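PDB 4H89: GCN5-related N-acetyltransferase from Kribbella flavida, which probably transfers an acyl group, most likely acetyl from acetyl-CoA, to an acceptor that has not been identified. Local coordinates for residues Ala90-Met95 and Gln111-Trp116; Leu140-Gly145 and His167-Pro172. One frame throughout, in Å; residues are numbered along the deposited sequence.

Contact 1 (Ala90-Met95 and Gln111-Trp116); sequences ASASFM and QDMIDW
Ala-90 turns its methyl group toward the helix and meets two residues one turn apart: its CB lies 3.9 Å from CE of Met-113, a selenomethionine in this crystal, and 4.5 Å from CZ3 of Trp-116, whose indole it approaches obliquely. Trp-116 is also in ring contact with Phe-122, so the indole covers this end of the strand together with the loop that follows the helix. Ser-91 takes part through its backbone: its carbonyl O is 3.8 Å from Met-113 CE, while its CB turns away from the helix and OG bonds to the backbone O of Gln-126 on the adjacent strand. Ala-92 faces the helix again, with CB 3.7 Å from CG and 4.0 Å from SE of Met-113. That side chain leaves the helix with CG anti to the backbone N (chi1 -179°), then bends at chi2 (-86°), so that it runs over Ala-92 and delivers its terminal methyl to Ala-90. The helix axis runs 9.9 Å from that of the strand, nearly antiparallel to it, and the Met-113 side chain fills the gap over the two alanines. Strand 89-96 and helix 105-119 correspond to motif A of GNAT enzymes, which binds acetyl-CoA in relatives, and strand 124-131 completes the beta-alpha-beta crossover. The loop and the first residues of the helix carry the R-x-x-G-x-G pattern that in relatives wraps the cofactor pyrophosphate. Farther along, Phe-94 starts off to the flank of the helix, but its ring reaches back and Met-113 CB sits at the ring edge, near its plane, 4.2 Å from CZ. Met-113 also touches Ile-125 and Phe-94 touches Phe-127, both on strand 124-131.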
loop_
_atom_site.group_PDB
_atom_site.type_symbol
_atom_site.label_atom_id
_atom_site.label_comp_id
_atom_site.label_asym_id
_atom_site.label_seq_id
_atom_site.Cartn_x
_atom_site.Cartn_y
_atom_site.Cartn_z
ATOM N N ALA A 90 -5.947 5.472 9.616
ATOM C CA ALA A 90 -6.769 5.719 8.437
ATOM C C ALA A 90 -5.892 6.175 7.287
ATOM O O ALA A 90 -4.756 6.581 7.467
ATOM C CB ALA A 90 -7.742 6.846 8.771
ATOM N N SER A 91 -6.464 6.105 6.090
ATOM C CA SER A 91 -5.885 6.786 4.924
ATOM C C SER A 91 -7.007 7.318 4.089
ATOM O O SER A 91 -8.189 7.130 4.394
ATOM C CB SER A 91 -5.040 5.799 4.154
ATOM O OG SER A 91 -4.304 6.442 3.097
ATOM N N ALA A 92 -6.640 8.043 3.046
ATOM C CA ALA A 92 -7.609 8.648 2.190
ATOM C C ALA A 92 -6.961 9.022 0.879
ATOM O O ALA A 92 -5.740 9.144 0.767
ATOM C CB ALA A 92 -8.184 9.903 2.847
ATOM N N SER A 93 -7.818 9.211 -0.113
ATOM C CA SER A 93 -7.482 9.748 -1.420
ATOM C C SER A 93 -8.451 10.860 -1.794
ATOM O O SER A 93 -9.582 10.857 -1.356
ATOM C CB SER A 93 -7.581 8.630 -2.481
ATOM O OG SER A 93 -6.708 7.558 -2.190
ATOM N N PHE A 94 -7.952 11.794 -2.616
ATOM C CA PHE A 94 -8.693 12.991 -2.992
ATOM C C PHE A 94 -8.626 13.233 -4.479
ATOM O O PHE A 94 -7.566 13.050 -5.091
ATOM C CB PHE A 94 -8.113 14.233 -2.269
ATOM C CG PHE A 94 -8.111 14.076 -0.785
ATOM C CD1 PHE A 94 -9.220 14.422 -0.044
ATOM C CD2 PHE A 94 -7.040 13.502 -0.119
ATOM C CE1 PHE A 94 -9.263 14.191 1.327
ATOM C CE2 PHE A 94 -7.086 13.271 1.248
ATOM C CZ PHE A 94 -8.172 13.651 1.980
HETATM N N MSE A 95 -9.753 13.674 -5.033
HETATM C CA MSE A 95 -9.793 14.127 -6.430
HETATM C C MSE A 95 -10.587 15.375 -6.484
HETATM O O MSE A 95 -11.696 15.444 -6.023
HETATM C CB MSE A 95 -10.465 13.100 -7.313
HETATM C CG MSE A 95 -9.711 11.795 -7.169
HETATM SE SE MSE A 95 -10.330 10.611 -8.566
HETATM C CE MSE A 95 -8.582 9.899 -9.062
ATOM N N GLN A 111 -10.141 18.358 5.483
ATOM C CA GLN A 111 -10.576 18.678 6.834
ATOM C C GLN A 111 -11.753 17.803 7.257
ATOM O O GLN A 111 -11.818 17.314 8.375
ATOM C CB GLN A 111 -10.939 20.146 6.970
ATOM C CG GLN A 111 -11.289 20.547 8.399
ATOM C CD GLN A 111 -10.105 20.366 9.342
ATOM O OE1 GLN A 111 -9.052 20.897 9.075
ATOM N NE2 GLN A 111 -10.239 19.515 10.350
ATOM N N ASP A 112 -12.706 17.628 6.358
ATOM C CA ASP A 112 -13.846 16.765 6.630
ATOM C C ASP A 112 -13.373 15.329 6.926
ATOM O O ASP A 112 -13.886 14.668 7.825
ATOM C CB ASP A 112 -14.843 16.781 5.463
ATOM C CG ASP A 112 -15.987 15.832 5.701
ATOM O OD1 ASP A 112 -16.967 16.212 6.391
ATOM O OD2 ASP A 112 -15.854 14.704 5.206
HETATM N N MSE A 113 -12.395 14.854 6.167
HETATM C CA MSE A 113 -11.831 13.522 6.385
HETATM C C MSE A 113 -11.142 13.422 7.762
HETATM O O MSE A 113 -11.330 12.414 8.473
HETATM C CB MSE A 113 -10.871 13.210 5.222
HETATM C CG MSE A 113 -10.209 11.838 5.283
HETATM SE SE MSE A 113 -8.619 11.782 6.332
HETATM C CE MSE A 113 -8.795 10.028 6.840
ATOM N N ILE A 114 -10.414 14.446 8.155
ATOM C CA ILE A 114 -9.750 14.441 9.459
ATOM C C ILE A 114 -10.798 14.412 10.555
ATOM O O ILE A 114 -10.641 13.667 11.542
ATOM C CB ILE A 114 -8.875 15.728 9.607
ATOM C CG1 ILE A 114 -7.651 15.641 8.710
ATOM C CG2 ILE A 114 -8.457 15.965 11.068
ATOM C CD1 ILE A 114 -6.910 16.950 8.473
ATOM N N ASP A 115 -11.857 15.189 10.407
ATOM C CA ASP A 115 -12.939 15.214 11.410
ATOM C C ASP A 115 -13.611 13.842 11.509
ATOM O O ASP A 115 -13.863 13.314 12.624
ATOM C CB ASP A 115 -13.975 16.288 11.114
ATOM C CG ASP A 115 -13.421 17.713 11.168
ATOM O OD1 ASP A 115 -12.285 17.916 11.615
ATOM O OD2 ASP A 115 -14.147 18.605 10.705
ATOM N N TRP A 116 -13.846 13.217 10.368
ATOM C CA TRP A 116 -14.417 11.879 10.334
ATOM C C TRP A 116 -13.511 10.884 11.033
ATOM O O TRP A 116 -13.974 10.082 11.838
ATOM C CB TRP A 116 -14.655 11.461 8.863
ATOM C CG TRP A 116 -14.964 10.002 8.660
ATOM C CD1 TRP A 116 -16.195 9.419 8.751
ATOM C CD2 TRP A 116 -14.037 8.964 8.361
ATOM N NE1 TRP A 116 -16.091 8.071 8.509
ATOM C CE2 TRP A 116 -14.779 7.752 8.296
ATOM C CE3 TRP A 116 -12.662 8.919 8.141
ATOM C CZ2 TRP A 116 -14.192 6.526 7.956
ATOM C CZ3 TRP A 116 -12.051 7.683 7.854
ATOM C CH2 TRP A 116 -12.825 6.510 7.757
#

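Contact 2 (Leu140-Gly145 and His167-Pro172); sequences LWQSLG and HVMHRP
With CG anti to its carbonyl carbon (chi1 -57°) and a bend only at the last torsion (chi3 73°), selenomethionine Met-169 reaches from the strand to the edge of Trp-141 and the side chain of Gln-142. SE arrives in the plane of the indole, 3.8 Å from CD1: a Met-aromatic contact of the edge type, the two side chains crossing at about a right angle. The terminal methyl CE turns on to lie 3.8 Å from Gln-142 CG. Phe-127 also meets the indole edge-to-face.

The helix stops here in a Schellman motif, with Phe-146 N bonded to Trp-141 O and Gly-145 N to Gln-142 O. Gly-145 is its C' residue, at a positive phi of 102°, and the turn presents two carbonyls to the strand. In the conformer described here, one of two modelled, Arg-171 runs extended from CG to NE alongside Gly-145 and gives NE to Leu-144 O, nearly straight and in the carbonyl plane; the short NE to O length of 2.6 Å is to be read with caution because the side chain is modelled twice. NH2 adds a weak, longer bond to the same oxygen. Gly-145 O rests 3.6 Å from Arg-171 CG, and a water donates to it and, at 3.3 Å, to His-170 O, joining two acceptors that could not bond to each other.

In this conformer the positive guanidinium faces the carbonyl end of a helix, where it is probably stabilised electrostatically.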
loop_
_atom_site.group_PDB
_atom_site.type_symbol
_atom_site.label_atom_id
_atom_site.label_comp_id
_atom_site.label_asym_id
_atom_site.label_seq_id
_atom_site.Cartn_x
_atom_site.Cartn_y
_atom_site.Cartn_z
ATOM N N LEU A 140 -0.559 21.737 1.206
ATOM C CA LEU A 140 -1.895 21.733 1.776
ATOM C C LEU A 140 -1.953 20.723 2.920
ATOM O O LEU A 140 -2.401 21.048 4.007
ATOM C CB LEU A 140 -2.943 21.377 0.699
ATOM C CG LEU A 140 -4.377 21.117 1.203
ATOM C CD1 LEU A 140 -4.934 22.340 1.884
ATOM C CD2 LEU A 140 -5.289 20.665 0.069
ATOM N N TRP A 141 -1.419 19.529 2.697
ATOM C CA TRP A 141 -1.448 18.522 3.746
ATOM C C TRP A 141 -0.612 18.982 4.950
ATOM O O TRP A 141 -1.028 18.793 6.094
ATOM C CB TRP A 141 -0.949 17.177 3.264
ATOM C CG TRP A 141 -1.556 16.584 2.073
ATOM C CD1 TRP A 141 -0.910 15.728 1.162
ATOM C CD2 TRP A 141 -2.846 16.743 1.604
ATOM N NE1 TRP A 141 -1.737 15.358 0.202
ATOM C CE2 TRP A 141 -2.954 15.939 0.438
ATOM C CE3 TRP A 141 -3.952 17.439 2.032
ATOM C CZ2 TRP A 141 -4.099 15.873 -0.323
ATOM C CZ3 TRP A 141 -5.087 17.399 1.269
ATOM C CH2 TRP A 141 -5.177 16.604 0.111
ATOM N N GLN A 142 0.555 19.571 4.712
ATOM C CA GLN A 142 1.346 20.143 5.813
ATOM C C GLN A 142 0.538 21.177 6.590
ATOM O O GLN A 142 0.617 21.227 7.830
ATOM C CB GLN A 142 2.663 20.729 5.290
ATOM C CG GLN A 142 3.631 19.640 4.859
ATOM C CD GLN A 142 4.862 20.170 4.182
ATOM O OE1 GLN A 142 4.788 21.120 3.389
ATOM N NE2 GLN A 142 5.980 19.526 4.420
ATOM N N SER A 143 -0.207 22.026 5.884
ATOM C CA SER A 143 -1.013 23.056 6.547
ATOM C C SER A 143 -2.125 22.470 7.416
ATOM O O SER A 143 -2.627 23.149 8.312
ATOM C CB SER A 143 -1.606 24.042 5.536
ATOM O OG SER A 143 -2.764 23.538 4.887
ATOM N N LEU A 144 -2.461 21.202 7.164
ATOM C CA LEU A 144 -3.488 20.481 7.899
ATOM C C LEU A 144 -2.891 19.505 8.872
ATOM O O LEU A 144 -3.596 18.642 9.377
ATOM C CB LEU A 144 -4.431 19.776 6.940
ATOM C CG LEU A 144 -5.303 20.740 6.134
ATOM C CD1 LEU A 144 -6.016 19.957 5.043
ATOM C CD2 LEU A 144 -6.253 21.518 7.019
ATOM N N GLY A 145 -1.591 19.603 9.125
ATOM C CA GLY A 145 -0.961 18.856 10.193
ATOM C C GLY A 145 -0.178 17.623 9.812
ATOM O O GLY A 145 0.392 16.977 10.674
ATOM N N HIS A 167 6.601 10.697 -1.152
ATOM C CA HIS A 167 6.608 10.912 0.271
ATOM C C HIS A 167 5.630 9.937 0.919
ATOM O O HIS A 167 4.544 9.690 0.372
ATOM C CB HIS A 167 6.086 12.287 0.618
ATOM C CG HIS A 167 6.866 13.444 0.132
ATOM N ND1 HIS A 167 8.219 13.616 0.241
ATOM C CD2 HIS A 167 6.373 14.571 -0.422
ATOM C CE1 HIS A 167 8.521 14.815 -0.245
ATOM N NE2 HIS A 167 7.414 15.401 -0.655
ATOM N N VAL A 168 5.970 9.503 2.130
ATOM C CA VAL A 168 5.000 8.919 3.038
ATOM C C VAL A 168 4.686 10.018 4.041
ATOM O O VAL A 168 5.607 10.594 4.595
ATOM C CB VAL A 168 5.614 7.702 3.763
ATOM C CG1 VAL A 168 4.603 7.127 4.768
ATOM C CG2 VAL A 168 6.033 6.669 2.713
HETATM N N MSE A 169 3.415 10.339 4.235
HETATM C CA MSE A 169 3.008 11.421 5.103
HETATM C C MSE A 169 2.103 10.886 6.206
HETATM O O MSE A 169 1.410 9.889 6.031
HETATM C CB MSE A 169 2.299 12.526 4.378
HETATM C CG MSE A 169 3.171 13.082 3.249
HETATM SE SE MSE A 169 2.557 14.722 2.418
HETATM C CE MSE A 169 2.924 16.065 3.764
ATOM N N HIS A 170 2.120 11.555 7.351
ATOM C CA HIS A 170 1.433 11.064 8.536
ATOM C C HIS A 170 0.980 12.204 9.408
ATOM O O HIS A 170 1.627 13.248 9.487
ATOM C CB HIS A 170 2.405 10.191 9.308
ATOM C CG HIS A 170 1.908 9.708 10.638
ATOM N ND1 HIS A 170 2.181 10.386 11.797
ATOM C CD2 HIS A 170 1.184 8.614 11.004
ATOM C CE1 HIS A 170 1.668 9.736 12.816
ATOM N NE2 HIS A 170 1.085 8.649 12.364
ATOM N N ARG A 171 -0.156 12.007 10.075
ATOM C CA ARG A 171 -0.713 12.971 11.042
ATOM C C ARG A 171 -1.257 12.147 12.208
ATOM O O ARG A 171 -2.032 11.222 11.958
ATOM C CB ARG A 171 -1.891 13.690 10.362
ATOM C CG ARG A 171 -2.470 14.842 11.137
ATOM C CD ARG A 171 -3.759 15.284 10.499
ATOM N NE ARG A 171 -4.180 16.617 10.907
ATOM C CZ ARG A 171 -4.728 16.910 12.070
ATOM N NH1 ARG A 171 -4.858 16.007 13.036
ATOM N NH2 ARG A 171 -5.145 18.128 12.267
ATOM N N PRO A 172 -0.888 12.463 13.483
ATOM C CA PRO A 172 -1.591 11.866 14.602
ATOM C C PRO A 172 -2.990 12.443 14.764
ATOM O O PRO A 172 -3.259 13.556 14.314
ATOM C CB PRO A 172 -0.725 12.225 15.818
ATOM C CG PRO A 172 -0.143 13.547 15.433
ATOM C CD PRO A 172 0.127 13.430 13.932
HETATM O O HOH W 1 2.272 15.256 11.980
#

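Overall arrangement
Contact 1 comes first along the chain and is complete before contact 2 begins; their centres lie about 11 Å apart. Both set a helix on the same mixed sheet: helix 105-119 on strand 89-96, then helix 135-143 on strand 164-172, with strand 124-131 running between those two strands. The two contacts touch directly. Phe-94 CD2 is 3.6 Å from Trp-141 CH2, and Ile-114 CD1 packs 3.7 Å from Arg-171 NE, covering the bond that Arg-171 makes at the helix end. The packing thus links the probable cofactor-binding unit to the C-terminal strands, where Val-168 and His-170 touch Val-152 of the second subunit.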